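Local atomic coordinates of sortase (Actinomyces oris, PDB entry 2XWG), a protein that probably acts as a pilin-polymerising class C sortase, a calcium-binding membrane enzyme of fimbrial assembly, of which this chain holds the catalytic domain. Residues P108-S113 and D161-L166. Residues are numbered along the deposited sequence; the frame is centred on the assembly and turned at random.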
# COMPACT_ATOMS: atom_id res chain seq x y z
N PRO A 108 -13.60 -5.75 -4.03
CA PRO A 108 -14.55 -6.61 -4.73
C PRO A 108 -15.18 -5.88 -5.87
O PRO A 108 -15.27 -6.46 -6.96
CB PRO A 108 -15.61 -6.90 -3.69
CG PRO A 108 -14.98 -6.59 -2.40
CD PRO A 108 -13.92 -5.59 -2.60
N SER A 109 -15.59 -4.64 -5.65
CA SER A 109 -16.45 -3.95 -6.62
C SER A 109 -15.74 -3.57 -7.89
O SER A 109 -16.38 -3.10 -8.83
CB SER A 109 -17.09 -2.69 -6.03
OG SER A 109 -16.13 -1.67 -5.85
N ILE A 110 -14.42 -3.75 -7.92
CA ILE A 110 -13.66 -3.63 -9.16
C ILE A 110 -12.85 -4.90 -9.49
O ILE A 110 -11.96 -4.89 -10.34
CB ILE A 110 -12.79 -2.37 -9.20
CG1 ILE A 110 -11.88 -2.25 -7.99
CG2 ILE A 110 -13.70 -1.12 -9.25
CD1 ILE A 110 -10.63 -1.38 -8.28
N HIS A 111 -13.19 -5.99 -8.81
CA HIS A 111 -12.63 -7.29 -9.15
C HIS A 111 -11.11 -7.30 -9.05
O HIS A 111 -10.43 -7.94 -9.84
CB HIS A 111 -13.11 -7.69 -10.55
CG HIS A 111 -14.59 -7.56 -10.72
ND1 HIS A 111 -15.48 -8.50 -10.25
CD2 HIS A 111 -15.35 -6.59 -11.28
CE1 HIS A 111 -16.71 -8.12 -10.51
NE2 HIS A 111 -16.66 -6.96 -11.14
N VAL A 112 -10.58 -6.57 -8.08
CA VAL A 112 -9.16 -6.64 -7.80
C VAL A 112 -8.92 -7.62 -6.66
O VAL A 112 -9.47 -7.44 -5.56
CB VAL A 112 -8.60 -5.32 -7.35
CG1 VAL A 112 -7.34 -5.55 -6.57
CG2 VAL A 112 -8.35 -4.42 -8.56
N SER A 113 -8.12 -8.65 -6.94
CA SER A 113 -7.67 -9.62 -5.94
C SER A 113 -6.19 -9.89 -6.18
O SER A 113 -5.86 -10.68 -7.05
CB SER A 113 -8.43 -10.93 -6.10
OG SER A 113 -7.93 -11.87 -5.18
N ASP A 161 -5.78 -0.79 -12.81
CA ASP A 161 -6.35 -0.03 -13.92
C ASP A 161 -7.65 0.64 -13.49
O ASP A 161 -7.90 1.83 -13.77
CB ASP A 161 -6.63 -0.93 -15.11
CG ASP A 161 -5.42 -1.17 -15.98
OD1 ASP A 161 -4.39 -0.52 -15.73
OD2 ASP A 161 -5.51 -1.99 -16.91
N ASN A 162 -8.48 -0.12 -12.81
CA ASN A 162 -9.82 0.35 -12.54
C ASN A 162 -9.99 1.02 -11.20
O ASN A 162 -11.09 1.10 -10.66
CB ASN A 162 -10.80 -0.79 -12.73
CG ASN A 162 -10.66 -1.41 -14.10
OD1 ASN A 162 -10.57 -0.70 -15.12
ND2 ASN A 162 -10.57 -2.74 -14.14
N LEU A 163 -8.88 1.50 -10.64
CA LEU A 163 -8.98 2.26 -9.41
C LEU A 163 -9.91 3.45 -9.62
O LEU A 163 -10.63 3.85 -8.71
CB LEU A 163 -7.59 2.72 -8.95
CG LEU A 163 -7.35 2.66 -7.44
CD1 LEU A 163 -7.63 1.26 -6.97
CD2 LEU A 163 -5.93 3.06 -7.09
N ASN A 164 -9.91 4.02 -10.84
CA ASN A 164 -10.78 5.15 -11.18
C ASN A 164 -12.28 4.87 -11.22
O ASN A 164 -13.03 5.71 -11.69
CB ASN A 164 -10.35 5.77 -12.51
CG ASN A 164 -10.36 4.76 -13.64
OD1 ASN A 164 -10.98 3.71 -13.54
ND2 ASN A 164 -9.65 5.07 -14.72
N GLN A 165 -12.73 3.69 -10.78
CA GLN A 165 -14.17 3.42 -10.71
C GLN A 165 -14.66 3.48 -9.27
O GLN A 165 -15.87 3.53 -9.01
CB GLN A 165 -14.53 2.07 -11.32
CG GLN A 165 -14.20 1.99 -12.79
CD GLN A 165 -14.49 0.63 -13.34
OE1 GLN A 165 -13.97 0.24 -14.40
NE2 GLN A 165 -15.31 -0.13 -12.60
N LEU A 166 -13.72 3.50 -8.35
CA LEU A 166 -14.05 3.55 -6.93
C LEU A 166 -14.66 4.90 -6.58
O LEU A 166 -14.25 5.91 -7.14
CB LEU A 166 -12.79 3.32 -6.09
CG LEU A 166 -12.23 1.88 -6.02
CD1 LEU A 166 -11.14 1.83 -4.97
CD2 LEU A 166 -13.30 0.92 -5.67
O HOH W 1 -9.80 -4.42 -11.71
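Ile110 and Asn162 bring the two segments closest, their CA atoms 6.5 Å apart, and no direct hydrogen bond joins one backbone to the other. Residues 108-113 make the tight turn between the antiparallel strands 103-107 and 112-118, closed by His111 N bonding to Pro108 O; Pro108 suits its start because its ring already fixes the phi angle that the short 3-10 segment needs. Residues 161-166 also curl into a short 3-10 segment, in which Gln165 N bonds to Asn162 O and Leu166 N to Leu163 O.

Ile110 is the wedge between these turns. Its CG1 sits between its own backbone N and carbonyl carbon (chi1 54°), and the extended chain beyond carries CD1 to within 3.5 Å of Asn162 O and on to Leu163 CD1. The other branch, CG2, lies 3.8 Å from Gln165 NE2 and also meets Leu166 CD2, the leucine side chain crossing that of Ile110 at about a right angle. A beta-branched residue suits this place, since both arms lie against Asn162 O, CD1 reaching on to Leu163 and CG2 to Gln165 and Leu166. Cutting Ile110 back to an alanine would remove both arms, and is likely to open a gap beside Leu163 and Leu166 and let the Gln165 amide turn more freely. At the polar margin, one water donates to Ile110 O (2.6 Å) and accepts from Asn162 ND2 (3.1 Å), so the asparagine amide links the turns indirectly.

Leu163 continues inward to Leu210 and Thr212 of strand 206-214, while Leu166 packs on Ile107 and Val225. His111 and Val112 opposite Ile107 form a G1 beta bulge; this bulged hairpin packs against the loop between strands 144-149 and 171-176 in the sortase beta-barrel, with Leu163 about 9 Å by side chain from the predicted catalytic Cys213.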